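PDB 6Q75: GH26A from Muricauda sp. MAR_2010_75, which probably hydrolyses glycosidic bonds in polysaccharides, plausibly beta-mannans, as a (beta/alpha)8-barrel enzyme of glycoside hydrolase family 26. Local coordinates for residues A48-Y53 with N301-A306; R173-M178 with K199-R204. One frame throughout, in Å; residues are numbered along the deposited sequence.

Contact 1 (A48-Y53 with N301-A306); sequences AGQHSY and NWIETA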
loop_
_atom_site.group_PDB
_atom_site.type_symbol
_atom_site.label_atom_id
_atom_site.label_comp_id
_atom_site.label_asym_id
_atom_site.label_seq_id
_atom_site.Cartn_x
_atom_site.Cartn_y
_atom_site.Cartn_z
ATOM N N ALA A 48 -7.691 -3.553 -11.658
ATOM C CA ALA A 48 -7.588 -4.850 -10.973
ATOM C C ALA A 48 -6.162 -5.091 -10.491
ATOM O O ALA A 48 -5.212 -4.970 -11.268
ATOM C CB ALA A 48 -7.996 -5.993 -11.902
ATOM N N GLY A 49 -6.015 -5.504 -9.229
ATOM C CA GLY A 49 -4.697 -5.666 -8.651
ATOM C C GLY A 49 -4.604 -6.928 -7.820
ATOM O O GLY A 49 -5.612 -7.484 -7.368
ATOM N N GLN A 50 -3.363 -7.366 -7.610
ATOM C CA GLN A 50 -3.110 -8.627 -6.913
ATOM C C GLN A 50 -1.765 -8.549 -6.200
ATOM O O GLN A 50 -0.770 -8.161 -6.814
ATOM C CB GLN A 50 -3.123 -9.797 -7.899
ATOM C CG GLN A 50 -2.774 -11.141 -7.250
ATOM C CD GLN A 50 -3.890 -11.677 -6.357
ATOM O OE1 GLN A 50 -5.053 -11.706 -6.744
ATOM N NE2 GLN A 50 -3.522 -12.125 -5.146
ATOM N N HIS A 51 -1.746 -8.973 -4.941
ATOM C CA HIS A 51 -0.562 -9.013 -4.090
ATOM C C HIS A 51 -0.016 -10.431 -4.025
ATOM O O HIS A 51 -0.777 -11.400 -4.088
ATOM C CB HIS A 51 -0.933 -8.524 -2.694
ATOM C CG HIS A 51 0.178 -8.607 -1.696
ATOM N ND1 HIS A 51 1.076 -7.581 -1.534
ATOM C CD2 HIS A 51 0.505 -9.545 -0.770
ATOM C CE1 HIS A 51 1.924 -7.881 -0.561
ATOM N NE2 HIS A 51 1.612 -9.071 -0.087
ATOM N N SER A 52 1.315 -10.548 -3.935
ATOM C CA SER A 52 1.987 -11.827 -3.712
ATOM C C SER A 52 3.033 -11.653 -2.619
ATOM O O SER A 52 3.614 -10.576 -2.472
ATOM C CB SER A 52 2.666 -12.357 -5.005
ATOM O OG SER A 52 1.754 -12.488 -6.089
ATOM N N TYR A 53 3.273 -12.709 -1.842
ATOM C CA TYR A 53 4.370 -12.662 -0.883
ATOM C C TYR A 53 5.707 -12.564 -1.605
ATOM O O TYR A 53 5.889 -13.113 -2.699
ATOM C CB TYR A 53 4.363 -13.911 -0.006
ATOM C CG TYR A 53 3.032 -14.185 0.649
ATOM C CD1 TYR A 53 2.537 -13.336 1.638
ATOM C CD2 TYR A 53 2.279 -15.312 0.308
ATOM C CE1 TYR A 53 1.315 -13.600 2.256
ATOM C CE2 TYR A 53 1.086 -15.589 0.932
ATOM C CZ TYR A 53 0.603 -14.724 1.901
ATOM O OH TYR A 53 -0.615 -14.970 2.515
ATOM N N ASN A 301 -3.492 -15.560 -1.642
ATOM C CA ASN A 301 -4.382 -16.652 -2.051
ATOM C C ASN A 301 -5.833 -16.400 -1.692
ATOM O O ASN A 301 -6.664 -17.291 -1.921
ATOM C CB ASN A 301 -3.946 -18.011 -1.467
ATOM C CG ASN A 301 -4.508 -19.203 -2.277
ATOM O OD1 ASN A 301 -4.520 -19.170 -3.507
ATOM N ND2 ASN A 301 -4.986 -20.243 -1.583
ATOM N N TRP A 302 -6.185 -15.222 -1.165
ATOM C CA TRP A 302 -7.605 -14.896 -1.050
ATOM C C TRP A 302 -8.258 -14.841 -2.425
ATOM O O TRP A 302 -9.487 -14.959 -2.528
ATOM C CB TRP A 302 -7.790 -13.581 -0.295
ATOM C CG TRP A 302 -7.858 -13.695 1.213
ATOM C CD1 TRP A 302 -8.916 -13.360 2.007
ATOM C CD2 TRP A 302 -6.830 -14.174 2.108
ATOM N NE1 TRP A 302 -8.623 -13.596 3.329
ATOM C CE2 TRP A 302 -7.347 -14.095 3.420
ATOM C CE3 TRP A 302 -5.537 -14.668 1.923
ATOM C CZ2 TRP A 302 -6.608 -14.484 4.542
ATOM C CZ3 TRP A 302 -4.804 -15.051 3.032
ATOM C CH2 TRP A 302 -5.344 -14.960 4.326
ATOM N N ILE A 303 -7.460 -14.730 -3.490
ATOM C CA ILE A 303 -8.001 -14.787 -4.841
ATOM C C ILE A 303 -8.723 -16.113 -5.072
ATOM O O ILE A 303 -9.638 -16.190 -5.889
ATOM C CB ILE A 303 -6.886 -14.539 -5.883
ATOM C CG1 ILE A 303 -7.472 -14.291 -7.282
ATOM C CG2 ILE A 303 -5.909 -15.708 -5.928
ATOM C CD1 ILE A 303 -8.390 -13.037 -7.382
ATOM N N GLU A 304 -8.341 -17.161 -4.342
ATOM C CA GLU A 304 -8.965 -18.478 -4.409
ATOM C C GLU A 304 -9.826 -18.787 -3.194
ATOM O O GLU A 304 -10.933 -19.317 -3.341
ATOM C CB GLU A 304 -7.864 -19.541 -4.557
ATOM C CG GLU A 304 -8.215 -20.969 -4.161
ATOM C CD GLU A 304 -7.035 -21.917 -4.399
ATOM O OE1 GLU A 304 -6.658 -22.106 -5.581
ATOM O OE2 GLU A 304 -6.489 -22.478 -3.418
ATOM N N THR A 305 -9.377 -18.423 -1.989
ATOM C CA THR A 305 -10.110 -18.851 -0.801
ATOM C C THR A 305 -11.288 -17.948 -0.461
ATOM O O THR A 305 -12.195 -18.383 0.259
ATOM C CB THR A 305 -9.163 -18.936 0.400
ATOM O OG1 THR A 305 -8.669 -17.634 0.686
ATOM C CG2 THR A 305 -7.988 -19.851 0.093
ATOM N N ALA A 306 -11.300 -16.705 -0.938
ATOM C CA ALA A 306 -12.356 -15.761 -0.604
ATOM C C ALA A 306 -13.208 -15.396 -1.806
ATOM O O ALA A 306 -14.052 -14.499 -1.702
ATOM C CB ALA A 306 -11.762 -14.478 -0.005
HETATM O O HOH W 1 -2.355 -16.543 0.954
#
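Tyr-53 meets the start of segment 301-306 twice, through a water at Asn-301 and directly at Trp-302. At Asn-301 the backbone N donates to water 1 over 3.0 Å, and the same water lies 2.8 Å from Tyr-53 OH. The Asn-301 side chain, just ahead of helix 302-305, starts out away from 48-53, and its ND2 bonds Glu-304 OE2 (3.3 Å) from above the carboxylate plane; Lys-63 joins both side chains from outside. Trp-302 CZ3 stands 4.2 Å from Tyr-53 OH, with water 1 in the plane of the indole at its edge. Tyr-53 also borders a bound glycerol. Segment 48-53 is the C-terminal end of the first strand, 46-51, of a (beta/alpha)8 barrel and the start of the loop after it, and helix 302-305 follows the last, strand 293-299, so here the barrel's closing seam continues into its loops. Ile-303 presses on Gln-50: OE1 sits 3.5 Å from Ile-303 CB and 3.6 Å from CD1, an amide oxygen lying against hydrocarbon. Gln-50 gets there with CG anti to its N and the chain bent at CB-CG (chi2 72°). That bend brings NE2 to His-51 O, 3.0 Å away with an N-H...O angle of 161° and the acceptor close to the amide plane, which fixes the turn of the amide; a weak bond to Ser-300 O adds to it. With an alanine here, His-51 O would probably lose its side-chain donor and a gap would open beside Ile-303. Three residues beyond Trp-302, Thr-305 places OG1 over a face of the indole, 4.0 Å above its plane toward the rim.

Contact 2 (R173-M178 with K199-R204); sequences RPYHEM and KQLYDR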
loop_
_atom_site.group_PDB
_atom_site.type_symbol
_atom_site.label_atom_id
_atom_site.label_comp_id
_atom_site.label_asym_id
_atom_site.label_seq_id
_atom_site.Cartn_x
_atom_site.Cartn_y
_atom_site.Cartn_z
ATOM N N ARG A 173 3.076 2.207 0.041
ATOM C CA ARG A 173 2.081 2.140 1.116
ATOM C C ARG A 173 2.758 1.709 2.419
ATOM O O ARG A 173 2.665 0.550 2.835
ATOM C CB ARG A 173 0.906 1.210 0.747
ATOM C CG ARG A 173 0.622 1.107 -0.766
ATOM C CD ARG A 173 -0.740 0.436 -1.014
ATOM N NE ARG A 173 -0.918 -0.753 -0.166
ATOM C CZ ARG A 173 -0.360 -1.936 -0.421
ATOM N NH1 ARG A 173 -0.564 -2.952 0.411
ATOM N NH2 ARG A 173 0.424 -2.104 -1.491
ATOM N N PRO A 174 3.511 2.608 3.061
ATOM C CA PRO A 174 4.176 2.265 4.322
ATOM C C PRO A 174 3.261 2.352 5.548
ATOM O O PRO A 174 2.315 3.141 5.605
ATOM C CB PRO A 174 5.293 3.320 4.401
ATOM C CG PRO A 174 4.609 4.577 3.795
ATOM C CD PRO A 174 3.670 4.014 2.678
ATOM N N TYR A 175 3.601 1.557 6.563
ATOM C CA TYR A 175 2.972 1.628 7.889
ATOM C C TYR A 175 1.445 1.572 7.765
ATOM O O TYR A 175 0.716 2.403 8.312
ATOM C CB TYR A 175 3.401 2.870 8.643
ATOM C CG TYR A 175 4.892 2.929 8.927
ATOM C CD1 TYR A 175 5.552 1.873 9.574
ATOM C CD2 TYR A 175 5.639 4.040 8.562
ATOM C CE1 TYR A 175 6.932 1.928 9.840
ATOM C CE2 TYR A 175 7.021 4.108 8.844
ATOM C CZ TYR A 175 7.648 3.047 9.469
ATOM O OH TYR A 175 9.011 3.111 9.731
ATOM N N HIS A 176 0.988 0.591 7.009
ATOM C CA HIS A 176 -0.416 0.448 6.657
ATOM C C HIS A 176 -1.247 -0.021 7.859
ATOM O O HIS A 176 -0.725 -0.509 8.866
ATOM C CB HIS A 176 -0.558 -0.553 5.509
ATOM C CG HIS A 176 -0.036 -1.905 5.875
ATOM N ND1 HIS A 176 1.289 -2.129 6.163
ATOM C CD2 HIS A 176 -0.672 -3.080 6.083
ATOM C CE1 HIS A 176 1.460 -3.398 6.497
ATOM N NE2 HIS A 176 0.281 -4.000 6.444
ATOM N N GLU A 177 -2.567 0.149 7.749
ATOM C CA GLU A 177 -3.506 -0.252 8.819
ATOM C C GLU A 177 -3.142 0.413 10.155
ATOM O O GLU A 177 -3.314 -0.153 11.240
ATOM C CB GLU A 177 -3.575 -1.783 8.938
ATOM C CG GLU A 177 -4.205 -2.406 7.662
ATOM C CD GLU A 177 -4.321 -3.943 7.672
ATOM O OE1 GLU A 177 -3.990 -4.605 8.690
ATOM O OE2 GLU A 177 -4.793 -4.491 6.649
ATOM N N MET A 178 -2.701 1.666 10.073
ATOM C CA MET A 178 -2.177 2.356 11.248
ATOM C C MET A 178 -3.264 2.743 12.236
ATOM O O MET A 178 -2.939 3.078 13.384
ATOM C CB MET A 178 -1.405 3.600 10.799
ATOM C CG MET A 178 -2.293 4.769 10.334
ATOM S SD MET A 178 -3.177 4.500 8.771
ATOM C CE MET A 178 -1.888 4.556 7.549
ATOM N N LYS A 199 5.708 11.599 8.805
ATOM C CA LYS A 199 6.494 12.723 8.304
ATOM C C LYS A 199 7.988 12.451 8.390
ATOM O O LYS A 199 8.751 12.904 7.527
ATOM C CB LYS A 199 6.139 13.988 9.078
ATOM C CG LYS A 199 4.685 14.434 8.915
ATOM C CD LYS A 199 4.401 15.524 9.920
ATOM C CE LYS A 199 2.934 15.657 10.272
ATOM N NZ LYS A 199 2.834 16.642 11.400
ATOM N N GLN A 200 8.422 11.715 9.416
ATOM C CA GLN A 200 9.839 11.372 9.539
ATOM C C GLN A 200 10.272 10.427 8.422
ATOM O O GLN A 200 11.368 10.567 7.859
ATOM C CB GLN A 200 10.117 10.751 10.912
ATOM C CG GLN A 200 11.596 10.584 11.240
ATOM C CD GLN A 200 11.801 10.121 12.680
ATOM O OE1 GLN A 200 12.101 8.948 12.942
ATOM N NE2 GLN A 200 11.598 11.024 13.611
ATOM N N LEU A 201 9.432 9.445 8.096
ATOM C CA LEU A 201 9.742 8.574 6.971
ATOM C C LEU A 201 9.741 9.372 5.673
ATOM O O LEU A 201 10.600 9.173 4.807
ATOM C CB LEU A 201 8.726 7.427 6.893
ATOM C CG LEU A 201 8.995 6.434 5.745
ATOM C CD1 LEU A 201 10.219 5.604 6.068
ATOM C CD2 LEU A 201 7.806 5.489 5.525
ATOM N N TYR A 202 8.769 10.274 5.524
ATOM C CA TYR A 202 8.685 11.080 4.312
ATOM C C TYR A 202 9.956 11.895 4.137
ATOM O O TYR A 202 10.561 11.903 3.058
ATOM C CB TYR A 202 7.454 11.984 4.381
ATOM C CG TYR A 202 7.182 12.727 3.099
ATOM C CD1 TYR A 202 7.897 13.870 2.793
ATOM C CD2 TYR A 202 6.202 12.293 2.199
ATOM C CE1 TYR A 202 7.680 14.568 1.633
ATOM C CE2 TYR A 202 5.970 13.006 1.014
ATOM C CZ TYR A 202 6.711 14.139 0.746
ATOM O OH TYR A 202 6.525 14.879 -0.413
ATOM N N ASP A 203 10.372 12.579 5.204
ATOM C CA ASP A 203 11.603 13.361 5.150
ATOM C C ASP A 203 12.794 12.486 4.772
ATOM O O ASP A 203 13.636 12.892 3.960
ATOM C CB ASP A 203 11.828 14.065 6.493
ATOM C CG ASP A 203 13.106 14.899 6.526
ATOM O OD1 ASP A 203 13.207 15.915 5.796
ATOM O OD2 ASP A 203 14.010 14.535 7.306
ATOM N N ARG A 204 12.911 11.295 5.362
ATOM C CA ARG A 204 14.099 10.503 5.060
ATOM C C ARG A 204 14.085 10.018 3.617
ATOM O O ARG A 204 15.102 10.032 2.934
ATOM C CB ARG A 204 14.229 9.313 6.011
ATOM C CG ARG A 204 15.552 8.560 5.754
ATOM C CD ARG A 204 16.138 7.843 6.968
ATOM N NE ARG A 204 17.543 7.477 6.732
ATOM C CZ ARG A 204 18.592 8.225 7.074
ATOM N NH1 ARG A 204 18.419 9.389 7.689
ATOM N NH2 ARG A 204 19.828 7.808 6.814
#
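Within the beta/alpha unit built on the fourth barrel strand, 170-173, Pro-174 and Tyr-175 of the loop at its C-terminal end pack against Leu-201 of helix 194-208, the helix that follows. One methyl does nearly all the work. Leu-201 CD2 reaches into the angle between the two loop side chains, 3.5 Å from Pro-174 CB and 3.7 Å from Pro-174 CG on one hand, and 3.7 Å from Tyr-175 CE2 on the other. Tyr-175 CD2 lies 4.0 Å from the same Leu-201 CD2, and the methyl approaches the phenol ring obliquely. Leu-201 extends toward the loop with CG anti to its backbone N (chi1 -179°). Pro-174 and Tyr-175 are neighbours in sequence, yet both start out toward the helix; the left-handed backbone of Tyr-175 (phi 51°, psi 50°) turns the chain sharply just here.

The neighbourhood is equally greasy. Trp-198 touches Pro-174, Phe-194 and Leu-197 touch Tyr-175, and Val-153 of helix 144-165 backs Leu-201. The phenol's polar end is provided for, since Tyr-175 OH accepts a hydrogen bond from Trp-149 NE1. Immediately after these residues the loop goes on along the C-terminal end of the barrel, where His-176 NE2 and Glu-177 OE1 bond a Tris molecule, probably from the crystallisation liquor, in keeping with the substrate-binding end of such barrels.

No hydrogen bond or charge pair joins the two segments, so the loop is held to its helix by van der Waals contact and the exclusion of water. Such a joint has little directional preference and depends on the fit of one methyl between a proline and a phenol ring.

Setting out from the N terminus, the chain enters the barrel on strand 46-51, whose end and following loop, 48-53, are the first half of contact 1. It then runs through the next strands and helices to 173-178, at the end of strand 170-173; 20 residues later helix 194-208 supplies 199-204 and closes the short loop of contact 2. The remaining strands follow before 301-306 comes back to the start, so contact 2 is nested inside the 247-residue loop closed by contact 1. One joins the end of the first strand to the helix that follows the eighth, the other a strand's loop to its helix, on opposite sides of the chain's centre, their centres about 24 Å apart.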